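Long-range contact in peptidase M28 (Shewanella amazonensis SB2B, PDB 3IIB), which probably acts as a zinc-dependent carboxypeptidase or dipeptidase of the M28 family, holding two zinc ions in its active site: residues G168-A182 against I196-N210. Sequence-based numbering, arbitrary orientation.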
loop_
_atom_site.group_PDB
_atom_site.type_symbol
_atom_site.label_atom_id
_atom_site.label_comp_id
_atom_site.label_asym_id
_atom_site.label_seq_id
_atom_site.Cartn_x
_atom_site.Cartn_y
_atom_site.Cartn_z
ATOM N N GLY A 168 -26.409 1.183 -7.480
ATOM C CA GLY A 168 -25.195 0.850 -6.752
ATOM C C GLY A 168 -24.517 2.075 -6.183
ATOM O O GLY A 168 -24.849 3.195 -6.555
ATOM N N ILE A 169 -23.528 1.862 -5.299
ATOM C CA ILE A 169 -22.727 2.961 -4.803
ATOM C C ILE A 169 -21.267 2.531 -4.741
ATOM O O ILE A 169 -20.939 1.383 -4.392
ATOM C CB ILE A 169 -23.208 3.471 -3.460
ATOM C CG1 ILE A 169 -22.333 4.608 -2.947
ATOM C CG2 ILE A 169 -23.259 2.351 -2.378
ATOM C CD1 ILE A 169 -22.975 5.320 -1.740
ATOM N N ILE A 170 -20.392 3.443 -5.179
ATOM C CA ILE A 170 -18.981 3.351 -4.838
ATOM C C ILE A 170 -18.616 4.552 -4.002
ATOM O O ILE A 170 -19.104 5.654 -4.252
ATOM C CB ILE A 170 -18.037 3.277 -6.079
ATOM C CG1 ILE A 170 -18.375 4.343 -7.103
ATOM C CG2 ILE A 170 -18.084 1.832 -6.732
ATOM C CD1 ILE A 170 -17.213 4.630 -8.165
ATOM N N ILE A 171 -17.720 4.341 -3.043
ATOM C CA ILE A 171 -17.198 5.442 -2.254
ATOM C C ILE A 171 -15.670 5.523 -2.338
ATOM O O ILE A 171 -14.971 4.510 -2.486
ATOM C CB ILE A 171 -17.647 5.384 -0.756
ATOM C CG1 ILE A 171 -16.973 4.238 0.026
ATOM C CG2 ILE A 171 -19.184 5.419 -0.658
ATOM C CD1 ILE A 171 -17.269 4.291 1.554
ATOM N N ARG A 172 -15.146 6.734 -2.236
ATOM C CA ARG A 172 -13.753 6.882 -1.875
ATOM C C ARG A 172 -13.553 6.289 -0.493
ATOM O O ARG A 172 -14.232 6.666 0.469
ATOM C CB ARG A 172 -13.325 8.348 -1.838
ATOM C CG ARG A 172 -11.863 8.580 -1.380
ATOM C CD ARG A 172 -11.540 10.078 -1.266
ATOM N NE ARG A 172 -11.479 10.734 -2.565
ATOM C CZ ARG A 172 -10.381 10.829 -3.316
ATOM N NH1 ARG A 172 -9.197 10.328 -2.890
ATOM N NH2 ARG A 172 -10.445 11.449 -4.491
ATOM N N SER A 173 -12.609 5.356 -0.413
ATOM C CA SER A 173 -12.266 4.692 0.839
ATOM C C SER A 173 -12.129 5.692 1.958
ATOM O O SER A 173 -11.542 6.784 1.774
ATOM C CB SER A 173 -10.965 3.920 0.695
ATOM O OG SER A 173 -11.175 2.682 0.011
ATOM N N ILE A 174 -12.662 5.307 3.128
ATOM C CA ILE A 174 -12.615 6.142 4.307
ATOM C C ILE A 174 -11.239 5.944 4.948
ATOM O O ILE A 174 -11.073 5.218 5.933
ATOM C CB ILE A 174 -13.780 5.871 5.303
ATOM C CG1 ILE A 174 -15.128 5.806 4.578
ATOM C CG2 ILE A 174 -13.752 6.955 6.417
ATOM C CD1 ILE A 174 -15.486 7.082 3.779
ATOM N N GLY A 175 -10.247 6.592 4.342
ATOM C CA GLY A 175 -8.840 6.338 4.673
ATOM C C GLY A 175 -8.062 7.575 4.409
ATOM O O GLY A 175 -8.467 8.403 3.591
ATOM N N THR A 176 -6.944 7.699 5.099
ATOM C CA THR A 176 -6.073 8.836 4.948
ATOM C C THR A 176 -4.852 8.553 4.054
ATOM O O THR A 176 -4.048 9.473 3.794
ATOM C CB THR A 176 -5.586 9.287 6.325
ATOM O OG1 THR A 176 -5.112 8.132 7.053
ATOM C CG2 THR A 176 -6.703 9.944 7.095
ATOM N N ASP A 177 -4.698 7.321 3.585
ATOM C CA ASP A 177 -3.584 6.974 2.696
ATOM C C ASP A 177 -3.799 7.410 1.244
ATOM O O ASP A 177 -4.913 7.707 0.831
ATOM C CB ASP A 177 -3.472 5.470 2.672
ATOM C CG ASP A 177 -4.721 4.829 2.149
ATOM O OD1 ASP A 177 -5.716 4.839 2.918
ATOM O OD2 ASP A 177 -4.701 4.376 0.970
ATOM N N HIS A 178 -2.723 7.393 0.446
ATOM C CA HIS A 178 -2.863 7.392 -1.016
ATOM C C HIS A 178 -2.255 6.095 -1.559
ATOM O O HIS A 178 -1.534 6.078 -2.558
ATOM C CB HIS A 178 -2.270 8.658 -1.670
ATOM C CG HIS A 178 -0.832 8.903 -1.365
ATOM N ND1 HIS A 178 0.166 8.798 -2.315
ATOM C CD2 HIS A 178 -0.220 9.320 -0.231
ATOM C CE1 HIS A 178 1.331 9.080 -1.765
ATOM N NE2 HIS A 178 1.126 9.413 -0.503
ATOM N N ASP A 179 -2.537 4.995 -0.861
ATOM C CA ASP A 179 -2.178 3.668 -1.359
ATOM C C ASP A 179 -3.325 3.034 -2.132
ATOM O O ASP A 179 -4.498 3.392 -1.967
ATOM C CB ASP A 179 -1.804 2.778 -0.205
ATOM C CG ASP A 179 -0.551 3.206 0.488
ATOM O OD1 ASP A 179 0.438 3.572 -0.212
ATOM O OD2 ASP A 179 -0.558 3.204 1.747
ATOM N N ARG A 180 -2.959 2.081 -2.985
ATOM C CA ARG A 180 -3.899 1.350 -3.817
ATOM C C ARG A 180 -4.527 0.244 -2.966
ATOM O O ARG A 180 -4.409 -0.955 -3.266
ATOM C CB ARG A 180 -3.212 0.826 -5.060
ATOM C CG ARG A 180 -4.189 0.461 -6.145
ATOM C CD ARG A 180 -4.476 1.665 -7.010
ATOM N NE ARG A 180 -5.480 1.371 -8.027
ATOM C CZ ARG A 180 -5.238 0.741 -9.170
ATOM N NH1 ARG A 180 -4.022 0.321 -9.482
ATOM N NH2 ARG A 180 -6.242 0.551 -10.024
HETATM N N MSE A 181 -5.237 0.681 -1.919
HETATM C CA MSE A 181 -5.842 -0.197 -0.938
HETATM C C MSE A 181 -7.301 0.281 -0.802
HETATM O O MSE A 181 -7.551 1.479 -0.570
HETATM C CB MSE A 181 -5.143 -0.038 0.423
HETATM C CG MSE A 181 -3.684 -0.430 0.416
HETATM SE SE MSE A 181 -3.439 -2.311 0.589
HETATM C CE MSE A 181 -4.090 -3.156 -0.964
ATOM N N ALA A 182 -8.235 -0.674 -0.911
ATOM C CA ALA A 182 -9.641 -0.403 -0.695
ATOM C C ALA A 182 -9.997 -0.744 0.766
ATOM O O ALA A 182 -9.624 -1.821 1.289
ATOM C CB ALA A 182 -10.518 -1.133 -1.718
ATOM N N ILE A 196 -28.796 -2.194 -2.351
ATOM C CA ILE A 196 -28.006 -2.143 -3.570
ATOM C C ILE A 196 -26.522 -2.502 -3.272
ATOM O O ILE A 196 -26.053 -2.299 -2.155
ATOM C CB ILE A 196 -28.122 -0.751 -4.278
ATOM C CG1 ILE A 196 -27.588 0.348 -3.357
ATOM C CG2 ILE A 196 -29.589 -0.529 -4.824
ATOM C CD1 ILE A 196 -27.397 1.750 -4.046
ATOM N N PRO A 197 -25.797 -3.029 -4.274
ATOM C CA PRO A 197 -24.364 -3.286 -4.117
ATOM C C PRO A 197 -23.594 -2.025 -3.748
ATOM O O PRO A 197 -23.870 -0.949 -4.269
ATOM C CB PRO A 197 -23.933 -3.798 -5.482
ATOM C CG PRO A 197 -25.137 -4.190 -6.163
ATOM C CD PRO A 197 -26.249 -3.351 -5.636
ATOM N N ALA A 198 -22.616 -2.181 -2.866
ATOM C CA ALA A 198 -21.928 -1.059 -2.242
ATOM C C ALA A 198 -20.458 -1.446 -2.064
ATOM O O ALA A 198 -20.184 -2.466 -1.450
ATOM C CB ALA A 198 -22.536 -0.759 -0.863
ATOM N N ALA A 199 -19.543 -0.621 -2.589
ATOM C CA ALA A 199 -18.124 -0.895 -2.579
ATOM C C ALA A 199 -17.343 0.376 -2.311
ATOM O O ALA A 199 -17.834 1.477 -2.548
ATOM C CB ALA A 199 -17.707 -1.485 -3.911
ATOM N N ALA A 200 -16.141 0.196 -1.788
ATOM C CA ALA A 200 -15.150 1.269 -1.640
ATOM C C ALA A 200 -14.031 1.054 -2.654
ATOM O O ALA A 200 -13.619 -0.087 -2.908
ATOM C CB ALA A 200 -14.579 1.279 -0.227
ATOM N N ILE A 201 -13.546 2.160 -3.228
ATOM C CA ILE A 201 -12.415 2.126 -4.133
ATOM C C ILE A 201 -11.250 2.823 -3.465
ATOM O O ILE A 201 -11.437 3.569 -2.489
ATOM C CB ILE A 201 -12.716 2.718 -5.519
ATOM C CG1 ILE A 201 -12.969 4.249 -5.449
ATOM C CG2 ILE A 201 -13.862 1.967 -6.180
ATOM C CD1 ILE A 201 -13.392 4.901 -6.789
ATOM N N SER A 202 -10.040 2.499 -3.926
ATOM C CA SER A 202 -8.848 3.075 -3.327
ATOM C C SER A 202 -8.862 4.560 -3.548
ATOM O O SER A 202 -9.478 5.062 -4.481
ATOM C CB SER A 202 -7.542 2.486 -3.887
ATOM O OG SER A 202 -7.251 2.928 -5.204
ATOM N N ASN A 203 -8.146 5.263 -2.685
ATOM C CA ASN A 203 -7.955 6.695 -2.850
ATOM C C ASN A 203 -7.381 7.120 -4.219
ATOM O O ASN A 203 -7.954 8.005 -4.840
ATOM C CB ASN A 203 -7.176 7.227 -1.649
ATOM C CG ASN A 203 -8.105 7.639 -0.520
ATOM O OD1 ASN A 203 -8.759 8.680 -0.593
ATOM N ND2 ASN A 203 -8.272 6.759 0.463
ATOM N N PRO A 204 -6.323 6.434 -4.741
ATOM C CA PRO A 204 -5.838 6.783 -6.092
ATOM C C PRO A 204 -6.915 6.563 -7.168
ATOM O O PRO A 204 -7.016 7.318 -8.115
ATOM C CB PRO A 204 -4.631 5.859 -6.272
ATOM C CG PRO A 204 -4.116 5.679 -4.833
ATOM C CD PRO A 204 -5.390 5.520 -4.052
ATOM N N ASP A 205 -7.744 5.530 -7.001
ATOM C CA ASP A 205 -8.801 5.292 -7.976
ATOM C C ASP A 205 -9.883 6.406 -7.967
ATOM O O ASP A 205 -10.420 6.792 -8.996
ATOM C CB ASP A 205 -9.433 3.913 -7.723
ATOM C CG ASP A 205 -8.536 2.792 -8.142
ATOM O OD1 ASP A 205 -8.122 2.784 -9.326
ATOM O OD2 ASP A 205 -8.256 1.922 -7.281
ATOM N N ALA A 206 -10.184 6.932 -6.793
ATOM C CA ALA A 206 -11.144 8.019 -6.654
ATOM C C ALA A 206 -10.530 9.291 -7.291
ATOM O O ALA A 206 -11.230 10.028 -7.999
ATOM C CB ALA A 206 -11.464 8.240 -5.186
ATOM N N ASP A 207 -9.206 9.487 -7.098
ATOM C CA ASP A 207 -8.506 10.601 -7.740
ATOM C C ASP A 207 -8.620 10.450 -9.276
ATOM O O ASP A 207 -8.795 11.424 -9.993
ATOM C CB ASP A 207 -7.020 10.643 -7.414
ATOM C CG ASP A 207 -6.735 10.938 -5.976
ATOM O OD1 ASP A 207 -7.647 11.450 -5.274
ATOM O OD2 ASP A 207 -5.605 10.613 -5.538
ATOM N N LEU A 208 -8.469 9.221 -9.764
ATOM C CA LEU A 208 -8.513 8.965 -11.204
ATOM C C LEU A 208 -9.886 9.304 -11.787
ATOM O O LEU A 208 -9.996 9.918 -12.859
ATOM C CB LEU A 208 -8.159 7.508 -11.501
ATOM C CG LEU A 208 -8.280 7.021 -12.946
ATOM C CD1 LEU A 208 -7.300 7.802 -13.822
ATOM C CD2 LEU A 208 -7.986 5.481 -12.958
ATOM N N ILE A 209 -10.932 8.894 -11.081
ATOM C CA ILE A 209 -12.276 9.117 -11.541
ATOM C C ILE A 209 -12.475 10.653 -11.591
ATOM O O ILE A 209 -13.023 11.191 -12.546
ATOM C CB ILE A 209 -13.308 8.462 -10.645
ATOM C CG1 ILE A 209 -13.283 6.948 -10.828
ATOM C CG2 ILE A 209 -14.718 8.990 -10.981
ATOM C CD1 ILE A 209 -14.341 6.155 -9.979
ATOM N N ASN A 210 -12.013 11.343 -10.558
ATOM C CA ASN A 210 -12.128 12.804 -10.499
ATOM C C ASN A 210 -11.447 13.466 -11.710
ATOM O O ASN A 210 -12.011 14.381 -12.311
ATOM C CB ASN A 210 -11.506 13.373 -9.223
ATOM C CG ASN A 210 -12.421 13.270 -7.991
ATOM O OD1 ASN A 210 -13.649 13.111 -8.086
ATOM N ND2 ASN A 210 -11.808 13.443 -6.814
HETATM O O HOH W 1 -9.111 10.367 1.792
HETATM O O HOH W 2 -7.005 4.060 -0.174
#
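Arg172, closing strand 168-172, lays its side chain over the first turns of helix 203-213. Its CB and CG pass the methyl of Ala206, and CG and CD also lie 3.2 Å from Asn203 OD1. With CG anti to the backbone N (chi1 177°) the chain runs out straight, then bends at chi3; NE forms a salt bridge with Asp135. Ala206 CB sits 3.3 Å above the centre of the guanidinium plane, a fit that suits a small residue. At the group's edge, NH1 donates to an in-plane lone pair of Asn203 OD1 (2.9 Å), while NH1 and NH2 make an end-on salt bridge to Asp207, both reaching OD1 from one face of the carboxylate. A leucine in its place would probably leave Asp207 and the amide oxygen of Asn203 without their charged donor.

Ser202, the N-cap, accepts from Asp205 N and donates to Asp205 OD2. Arg180 adds a side-on salt bridge, NE meeting OD2 from above the carboxylate plane (2.9 Å) and NH2 donating to the syn lone pair of OD1; its NH1 donates to the backbone oxygen of Glu263 of the second subunit.

The small alanines leave room for the branched isoleucines: Ile169 CG2 touches Ala198 CB at 3.5 Å. On the sheet face carrying Arg172, Ile170 CD1 meets Ile209 CD1 tip to tip. This parallel strand pair of the mixed sheet, joined by a helix-free connection, leads through Ser202 straight into helix 203-213. Strand 168-172 lies between strands 131-134 and 198-201, parallel to both, with helix 145-163 against Ile169 and Ile171.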